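PDB 3III: CocE/NonD family hydrolase, which probably hydrolyses ester or amide bonds, as a CocE/NonD-type member of the alpha/beta-hydrolase clan carrying an additional C-terminal beta domain. Local coordinates for residues V178-P183 with R251-S256; G428-D433 with S516-G521; V439-F444 with G450-G455. All coordinates share one frame; numbering follows the deposited sequence. Where two conformers were deposited one is given.

Two ways of joining chain segments appear in this hydrolase. Contact 1, in the alpha/beta-hydrolase portion, is a small buried touch between a turn following a helix and a loop, made by van der Waals packing with no hydrogen bond between its segments. Contacts 2 and 3 lie on the other side of the chain's centre, about 35 and 30 Å from contact 1 between centres, in the C-terminal beta portion. Their centres are about 7 Å apart: contact 2 sets a loop on strand 424-432, whose sheet neighbour 447-458 forms half of contact 3, nested within the loop that contact 2 closes. Partly buried contact 2 mixes aliphatic packing with a water bridge; buried contact 3 is rich in direct hydrogen bonds.

Contact 1. Residues V178-P183 with R251-S256; sequences VASLNP and RQVPLS
Ser180 meets Val253 and Pro254 near the C-terminal part of helix 170-179, in a small van der Waals contact made by CB and OG of the serine. Ser180 CB lies 3.8 Å from Val253 CG1, a methyl group that, with chi1 at 176°, lies beside its own carbonyl carbon, the position from which it meets the serine. The same serine leans on the proline ring: Ser180 OG is 4.0 Å from Pro254 CD, while Ser180 CB is 4.1 Å from Pro254 CG.

No hydrogen bond links the two six-residue segments. The hydroxyl of Ser180, held between the backbone N and the carbonyl carbon (chi1 77°), turns back to the carbonyl of Trp177, and Val253 also packs on the Trp177 side chain. Beyond Ser180 the chain closes a type I turn, Asn182 N bonding to Ala179 O at 3.0 Å, before Asn182 takes up a positive phi. On the loop side, Pro254 is the centre of an inverse gamma turn.

Helix 170-179 follows strand 162-168 of the central, largely parallel sheet, an order consistent with the alpha/beta-hydrolase fold; the loop holding 251-256 leads into strand 262-267 of the same sheet. With its hydroxyl engaged by Trp177, Ser180 meets Val253 and Pro254 through shape and burial alone; the directional tie lies beside this packing, where Asn182 ND2, in one conformer, bonds the carbonyl oxygen of Gln257.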
loop_
_atom_site.group_PDB
_atom_site.type_symbol
_atom_site.label_atom_id
_atom_site.label_comp_id
_atom_site.label_asym_id
_atom_site.label_seq_id
_atom_site.Cartn_x
_atom_site.Cartn_y
_atom_site.Cartn_z
ATOM N N VAL A 178 -10.653 8.516 -7.552
ATOM C CA VAL A 178 -12.035 8.895 -7.975
ATOM C C VAL A 178 -12.818 9.510 -6.801
ATOM O O VAL A 178 -13.595 10.452 -6.969
ATOM C CB VAL A 178 -12.773 7.713 -8.651
ATOM C CG1 VAL A 178 -13.255 6.653 -7.627
ATOM C CG2 VAL A 178 -13.907 8.215 -9.512
ATOM N N ALA A 179 -12.574 9.025 -5.591
ATOM C CA ALA A 179 -13.270 9.553 -4.410
ATOM C C ALA A 179 -12.918 11.029 -4.159
ATOM O O ALA A 179 -13.753 11.792 -3.620
ATOM C CB ALA A 179 -13.006 8.707 -3.144
ATOM N N SER A 180 -11.714 11.448 -4.570
ATOM C CA SER A 180 -11.326 12.857 -4.411
ATOM C C SER A 180 -12.199 13.808 -5.295
ATOM O O SER A 180 -12.247 15.023 -5.077
ATOM C CB SER A 180 -9.819 13.059 -4.690
ATOM O OG SER A 180 -9.536 13.041 -6.086
ATOM N N LEU A 181 -12.848 13.244 -6.309
ATOM C CA LEU A 181 -13.770 13.977 -7.163
ATOM C C LEU A 181 -15.255 13.971 -6.658
ATOM O O LEU A 181 -16.077 14.610 -7.251
ATOM C CB LEU A 181 -13.698 13.394 -8.583
ATOM C CG LEU A 181 -12.336 13.335 -9.287
ATOM C CD1 LEU A 181 -12.459 12.622 -10.638
ATOM C CD2 LEU A 181 -11.743 14.788 -9.422
ATOM N N ASN A 182 -15.538 13.174 -5.626
ATOM C CA ASN A 182 -16.858 13.056 -5.011
ATOM C C ASN A 182 -17.988 12.728 -6.008
ATOM O O ASN A 182 -18.937 13.501 -6.166
ATOM C CB ASN A 182 -17.156 14.328 -4.225
ATOM C CG ASN A 182 -16.303 14.445 -3.038
ATOM O OD1 ASN A 182 -16.479 13.709 -2.065
ATOM N ND2 ASN A 182 -15.293 15.325 -3.110
ATOM N N PRO A 183 -17.920 11.537 -6.643
ATOM C CA PRO A 183 -19.007 11.161 -7.529
ATOM C C PRO A 183 -20.295 11.063 -6.691
ATOM O O PRO A 183 -20.260 10.434 -5.610
ATOM C CB PRO A 183 -18.561 9.762 -8.073
ATOM C CG PRO A 183 -17.115 9.660 -7.796
ATOM C CD PRO A 183 -16.906 10.475 -6.549
ATOM N N ARG A 251 0.225 13.820 -9.134
ATOM C CA ARG A 251 0.096 12.386 -8.804
ATOM C C ARG A 251 0.050 12.096 -7.293
ATOM O O ARG A 251 0.266 10.948 -6.841
ATOM C CB ARG A 251 1.178 11.533 -9.471
ATOM C CG ARG A 251 1.405 11.790 -10.977
ATOM C CD ARG A 251 0.177 11.472 -11.795
ATOM N NE ARG A 251 0.238 10.185 -12.494
ATOM C CZ ARG A 251 0.829 9.989 -13.676
ATOM N NH1 ARG A 251 1.490 11.002 -14.279
ATOM N NH2 ARG A 251 0.808 8.795 -14.248
ATOM N N GLN A 252 -0.249 13.149 -6.554
ATOM C CA GLN A 252 -0.561 13.092 -5.165
ATOM C C GLN A 252 -2.051 13.386 -5.011
ATOM O O GLN A 252 -2.522 14.487 -5.298
ATOM C CB GLN A 252 0.247 14.094 -4.352
ATOM C CG GLN A 252 -0.090 14.162 -2.853
ATOM C CD GLN A 252 0.579 15.306 -2.160
ATOM O OE1 GLN A 252 0.090 16.417 -2.264
ATOM N NE2 GLN A 252 1.709 15.061 -1.452
ATOM N N VAL A 253 -2.813 12.389 -4.583
ATOM C CA VAL A 253 -4.249 12.594 -4.447
ATOM C C VAL A 253 -4.533 13.684 -3.382
ATOM O O VAL A 253 -3.965 13.596 -2.272
ATOM C CB VAL A 253 -4.976 11.265 -4.001
ATOM C CG1 VAL A 253 -6.508 11.521 -3.756
ATOM C CG2 VAL A 253 -4.728 10.126 -5.023
ATOM N N PRO A 254 -5.465 14.625 -3.663
ATOM C CA PRO A 254 -5.932 15.607 -2.640
ATOM C C PRO A 254 -6.943 14.929 -1.705
ATOM O O PRO A 254 -8.156 15.110 -1.831
ATOM C CB PRO A 254 -6.576 16.730 -3.461
ATOM C CG PRO A 254 -7.086 16.054 -4.698
ATOM C CD PRO A 254 -6.126 14.847 -4.968
ATOM N N LEU A 255 -6.399 14.202 -0.744
ATOM C CA LEU A 255 -7.156 13.277 0.100
ATOM C C LEU A 255 -8.232 13.947 0.970
ATOM O O LEU A 255 -9.245 13.335 1.249
ATOM C CB LEU A 255 -6.188 12.516 0.997
ATOM C CG LEU A 255 -5.279 11.500 0.282
ATOM C CD1 LEU A 255 -4.216 11.030 1.242
ATOM C CD2 LEU A 255 -6.064 10.310 -0.232
ATOM N N SER A 256 -8.006 15.201 1.381
ATOM C CA SER A 256 -8.954 15.908 2.210
ATOM C C SER A 256 -10.260 16.277 1.490
ATOM O O SER A 256 -11.227 16.732 2.109
ATOM C CB SER A 256 -8.293 17.155 2.799
ATOM O OG SER A 256 -8.022 18.098 1.797
#

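Contact 2. Residues G428-D433 with S516-G521; sequences GIKKLD and SEIVIG
Ile518 lies against Gly428 and Lys430 on one face of a five-stranded antiparallel sheet, in the C-terminal non-catalytic domain of the X-Pro dipeptidyl-peptidase type. Strand 424-432 is the middle strand of that sheet, and segment 516-521 belongs to the loop that follows its neighbour, strand 508-514. The loop thus folds back against the strand beside which its own chain has just run.

Of the residues involved, Ile518 has the most surface buried, and its two branches do separate work. The longer branch reaches the strand backbone in a tight approach: Ile518 CD1 comes to 3.2 Å from Gly428 N. So close an approach is possible because Gly428 has no side chain on this face; its backbone is meanwhile bonded to that of Val512 in strand 508-514. The shorter branch meets the lysine, with Ile518 CG2 packed at 3.7 Å against Lys430 CE.

Lys430 approaches with most of its chain extended, its aliphatic part crossing the isoleucine at a slant. Only at the last torsion does it bend (chi4 -67°), which brings the ammonium group over the loop, where Val519 CG2 lies 3.9 Å from Lys430 NZ. That nitrogen forms a salt bridge with Glu438 and a hydrogen bond to Gln451 OE1. Glu438, from the loop after the strand, and Gln451, from adjacent strand 447-458, together with a water, give the ammonium group three polar partners, which should fix its position. The hydrocarbon part of Lys430 therefore serves the packing while its charged end ties in polar groups around it. Water 1 makes the polar link across the contact, accepting from Lys430 NZ at 2.8 Å and donating to Ile518 O at 2.8 Å.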
loop_
_atom_site.group_PDB
_atom_site.type_symbol
_atom_site.label_atom_id
_atom_site.label_comp_id
_atom_site.label_asym_id
_atom_site.label_seq_id
_atom_site.Cartn_x
_atom_site.Cartn_y
_atom_site.Cartn_z
ATOM N N GLY A 428 16.672 0.817 9.017
ATOM C CA GLY A 428 15.837 -0.260 9.388
ATOM C C GLY A 428 15.685 -0.468 10.875
ATOM O O GLY A 428 16.583 -0.133 11.666
ATOM N N ILE A 429 14.501 -0.963 11.251
ATOM C CA ILE A 429 14.234 -1.403 12.621
ATOM C C ILE A 429 14.084 -2.910 12.590
ATOM O O ILE A 429 13.302 -3.447 11.767
ATOM C CB ILE A 429 12.936 -0.809 13.160
ATOM C CG1 ILE A 429 12.957 0.711 13.003
ATOM C CG2 ILE A 429 12.683 -1.252 14.693
ATOM C CD1 ILE A 429 14.151 1.406 13.762
ATOM N N LYS A 430 14.811 -3.585 13.482
ATOM C CA LYS A 430 14.759 -5.066 13.615
ATOM C C LYS A 430 14.384 -5.399 15.069
ATOM O O LYS A 430 14.611 -4.587 15.984
ATOM C CB LYS A 430 16.126 -5.700 13.299
ATOM C CG LYS A 430 16.600 -5.490 11.904
ATOM C CD LYS A 430 17.928 -6.124 11.588
ATOM C CE LYS A 430 18.190 -6.020 10.079
ATOM N NZ LYS A 430 17.248 -6.839 9.242
ATOM N N LYS A 431 13.824 -6.590 15.261
ATOM C CA LYS A 431 13.576 -7.155 16.568
ATOM C C LYS A 431 14.436 -8.366 16.687
ATOM O O LYS A 431 14.504 -9.160 15.714
ATOM C CB LYS A 431 12.127 -7.594 16.735
ATOM C CG LYS A 431 11.901 -8.140 18.186
ATOM C CD LYS A 431 10.454 -8.275 18.582
ATOM C CE LYS A 431 9.907 -9.662 18.494
ATOM N NZ LYS A 431 8.677 -9.911 19.288
ATOM N N LEU A 432 15.112 -8.502 17.843
ATOM C CA LEU A 432 15.949 -9.627 18.123
ATOM C C LEU A 432 15.350 -10.336 19.341
ATOM O O LEU A 432 14.921 -9.674 20.298
ATOM C CB LEU A 432 17.391 -9.224 18.423
ATOM C CG LEU A 432 18.121 -8.202 17.554
ATOM C CD1 LEU A 432 19.588 -8.105 18.019
ATOM C CD2 LEU A 432 18.042 -8.644 16.109
ATOM N N ASP A 433 15.306 -11.664 19.289
ATOM C CA ASP A 433 14.584 -12.408 20.322
ATOM C C ASP A 433 15.518 -12.495 21.526
ATOM O O ASP A 433 16.605 -11.930 21.486
ATOM C CB ASP A 433 14.084 -13.789 19.856
ATOM C CG ASP A 433 15.178 -14.693 19.382
ATOM O OD1 ASP A 433 16.350 -14.543 19.810
ATOM O OD2 ASP A 433 14.851 -15.582 18.560
ATOM N N SER A 516 23.106 0.813 1.678
ATOM C CA SER A 516 22.367 0.017 0.702
ATOM C C SER A 516 21.265 -0.777 1.422
ATOM O O SER A 516 21.151 -0.710 2.645
ATOM C CB SER A 516 23.341 -0.886 -0.122
ATOM O OG SER A 516 24.076 -1.753 0.721
ATOM N N GLU A 517 20.461 -1.522 0.659
ATOM C CA GLU A 517 19.310 -2.237 1.210
ATOM C C GLU A 517 19.687 -3.069 2.423
ATOM O O GLU A 517 20.675 -3.784 2.415
ATOM C CB GLU A 517 18.645 -3.131 0.159
ATOM C CG GLU A 517 17.128 -2.978 0.139
ATOM C CD GLU A 517 16.702 -1.639 -0.343
ATOM O OE1 GLU A 517 16.244 -0.819 0.492
ATOM O OE2 GLU A 517 16.740 -1.434 -1.573
ATOM N N ILE A 518 18.860 -2.987 3.453
ATOM C CA ILE A 518 19.138 -3.698 4.680
ATOM C C ILE A 518 18.787 -5.191 4.599
ATOM O O ILE A 518 19.615 -6.041 4.903
ATOM C CB ILE A 518 18.510 -2.960 5.859
ATOM C CG1 ILE A 518 19.230 -1.590 6.016
ATOM C CG2 ILE A 518 18.659 -3.793 7.153
ATOM C CD1 ILE A 518 18.391 -0.632 6.782
ATOM N N VAL A 519 17.563 -5.494 4.198
ATOM C CA VAL A 519 17.168 -6.853 3.924
ATOM C C VAL A 519 17.439 -7.070 2.451
ATOM O O VAL A 519 17.058 -6.253 1.588
ATOM C CB VAL A 519 15.677 -7.088 4.280
ATOM C CG1 VAL A 519 15.259 -8.523 3.859
ATOM C CG2 VAL A 519 15.403 -6.844 5.796
ATOM N N ILE A 520 18.182 -8.107 2.128
ATOM C CA ILE A 520 18.505 -8.269 0.736
ATOM C C ILE A 520 17.618 -9.314 0.081
ATOM O O ILE A 520 16.960 -10.101 0.752
ATOM C CB ILE A 520 19.990 -8.551 0.527
ATOM C CG1 ILE A 520 20.364 -9.927 1.053
ATOM C CG2 ILE A 520 20.841 -7.439 1.225
ATOM C CD1 ILE A 520 21.843 -10.165 0.858
ATOM N N GLY A 521 17.550 -9.242 -1.245
ATOM C CA GLY A 521 16.858 -10.260 -2.038
ATOM C C GLY A 521 15.374 -10.027 -2.149
ATOM O O GLY A 521 14.812 -9.057 -1.611
HETATM O O HOH W 1 19.052 -7.574 7.181
#

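Contact 3. Residues V439-F444 with G450-G455; sequences VNFPDF and GQVATG
The carbonyl oxygen of Gly450 is gripped by two donors from opposite faces of its plane. Phe441 N, 3.1 Å from Gly450 O, stands above the carbonyl plane; Asn440 ND2, 3.0 Å from Gly450 O, is tilted from it, the oxygen lying in the asparagine's amide plane. Packing is close: Asp443 CB rests 3.5 Å from the bare CA of Gly450. With CG anti to the backbone N (chi1 -156°), Asp443 sets its carboxylate toward Gln451 N, which gives Asp443 OD2 a nearly straight bond of 3.0 Å (170° at the hydrogen) on the anti side; the other oxygen, OD1, accepts from Phe444 N.

These residues join the two arms of a beta hairpin, strands 441-443 and 447-458. The second arm carries a classic beta bulge, Val452 and Ala453 both facing Ile429. Val452 lies alongside Phe441, with Val452 CG2 3.8 Å from Phe441 CE2, and the ring also makes a cation-pi contact with Arg338.

Toward Thr454 the arms part and water takes over. Asp443 OD2 and Thr454 OG1 are 4.2 Å apart, too far for a direct bond, and two waters bridge them, each donating to the carboxylate. Gln451 NE2 adds a straight bond to Thr454 OG1 at 2.9 Å.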
loop_
_atom_site.group_PDB
_atom_site.type_symbol
_atom_site.label_atom_id
_atom_site.label_comp_id
_atom_site.label_asym_id
_atom_site.label_seq_id
_atom_site.Cartn_x
_atom_site.Cartn_y
_atom_site.Cartn_z
ATOM N N VAL A 439 14.045 -11.626 14.653
ATOM C CA VAL A 439 12.671 -12.131 14.465
ATOM C C VAL A 439 12.137 -11.550 13.136
ATOM O O VAL A 439 11.932 -10.314 13.003
ATOM C CB VAL A 439 11.749 -11.694 15.608
ATOM C CG1 VAL A 439 10.250 -12.188 15.346
ATOM C CG2 VAL A 439 12.284 -12.189 16.946
ATOM N N ASN A 440 11.923 -12.419 12.157
ATOM C CA ASN A 440 11.462 -11.964 10.849
ATOM C C ASN A 440 9.955 -11.774 10.752
ATOM O O ASN A 440 9.188 -12.464 11.432
ATOM C CB ASN A 440 11.931 -12.933 9.764
ATOM C CG ASN A 440 13.443 -12.914 9.582
ATOM O OD1 ASN A 440 14.058 -13.957 9.563
ATOM N ND2 ASN A 440 14.040 -11.718 9.417
ATOM N N PHE A 441 9.539 -10.906 9.832
ATOM C CA PHE A 441 8.131 -10.620 9.612
ATOM C C PHE A 441 7.863 -10.571 8.135
ATOM O O PHE A 441 8.785 -10.289 7.358
ATOM C CB PHE A 441 7.709 -9.289 10.260
ATOM C CG PHE A 441 7.807 -9.274 11.784
ATOM C CD1 PHE A 441 6.824 -9.898 12.577
ATOM C CD2 PHE A 441 8.894 -8.691 12.416
ATOM C CE1 PHE A 441 6.916 -9.904 13.935
ATOM C CE2 PHE A 441 8.992 -8.700 13.779
ATOM C CZ PHE A 441 8.017 -9.285 14.564
ATOM N N PRO A 442 6.599 -10.808 7.726
ATOM C CA PRO A 442 6.229 -10.506 6.364
ATOM C C PRO A 442 6.622 -9.041 6.018
ATOM O O PRO A 442 6.401 -8.119 6.811
ATOM C CB PRO A 442 4.693 -10.720 6.364
ATOM C CG PRO A 442 4.449 -11.612 7.538
ATOM C CD PRO A 442 5.409 -11.167 8.527
ATOM N N ASP A 443 7.113 -8.852 4.802
ATOM C CA ASP A 443 7.658 -7.563 4.393
ATOM C C ASP A 443 7.501 -7.515 2.887
ATOM O O ASP A 443 6.981 -8.441 2.268
ATOM C CB ASP A 443 9.116 -7.469 4.867
ATOM C CG ASP A 443 9.628 -6.039 5.044
ATOM O OD1 ASP A 443 9.110 -5.085 4.425
ATOM O OD2 ASP A 443 10.602 -5.891 5.815
ATOM N N PHE A 444 7.878 -6.413 2.286
ATOM C CA PHE A 444 7.633 -6.236 0.822
ATOM C C PHE A 444 8.734 -6.938 -0.022
ATOM O O PHE A 444 9.913 -6.875 0.310
ATOM C CB PHE A 444 7.576 -4.767 0.501
ATOM C CG PHE A 444 7.155 -4.475 -0.912
ATOM C CD1 PHE A 444 8.063 -3.958 -1.789
ATOM C CD2 PHE A 444 5.868 -4.731 -1.335
ATOM C CE1 PHE A 444 7.676 -3.642 -3.104
ATOM C CE2 PHE A 444 5.482 -4.458 -2.611
ATOM C CZ PHE A 444 6.415 -3.941 -3.504
ATOM N N GLY A 450 11.686 -10.474 6.353
ATOM C CA GLY A 450 11.677 -9.073 6.553
ATOM C C GLY A 450 11.882 -8.640 7.990
ATOM O O GLY A 450 12.157 -9.432 8.894
ATOM N N GLN A 451 11.733 -7.340 8.200
ATOM C CA GLN A 451 12.090 -6.740 9.467
ATOM C C GLN A 451 10.884 -5.982 10.018
ATOM O O GLN A 451 9.765 -6.180 9.580
ATOM C CB GLN A 451 13.370 -5.886 9.318
ATOM C CG GLN A 451 13.234 -4.606 8.478
ATOM C CD GLN A 451 14.636 -3.918 8.128
ATOM O OE1 GLN A 451 15.670 -4.388 8.542
ATOM N NE2 GLN A 451 14.608 -2.820 7.373
ATOM N N VAL A 452 11.085 -5.193 11.039
ATOM C CA VAL A 452 9.964 -4.508 11.714
ATOM C C VAL A 452 9.496 -3.298 10.927
ATOM O O VAL A 452 8.302 -3.130 10.652
ATOM C CB VAL A 452 10.381 -4.043 13.104
ATOM C CG1 VAL A 452 9.359 -3.030 13.770
ATOM C CG2 VAL A 452 10.619 -5.230 14.034
ATOM N N ALA A 453 10.437 -2.434 10.606
ATOM C CA ALA A 453 10.157 -1.196 9.852
ATOM C C ALA A 453 11.359 -0.803 8.990
ATOM O O ALA A 453 12.503 -1.074 9.322
ATOM C CB ALA A 453 9.786 -0.062 10.827
ATOM N N THR A 454 11.053 -0.129 7.893
ATOM C CA THR A 454 12.033 0.323 6.954
ATOM C C THR A 454 11.807 1.811 6.644
ATOM O O THR A 454 10.629 2.342 6.572
ATOM C CB THR A 454 11.946 -0.592 5.714
ATOM O OG1 THR A 454 12.060 -1.969 6.157
ATOM C CG2 THR A 454 13.054 -0.310 4.639
ATOM N N GLY A 455 12.914 2.498 6.357
ATOM C CA GLY A 455 12.848 3.851 5.790
ATOM C C GLY A 455 14.094 4.246 4.998
ATOM O O GLY A 455 15.131 3.608 5.117
HETATM O O HOH W 2 7.621 -5.723 7.948
HETATM O O HOH W 3 12.732 -4.121 4.643
HETATM O O HOH W 4 10.001 -3.446 7.213
#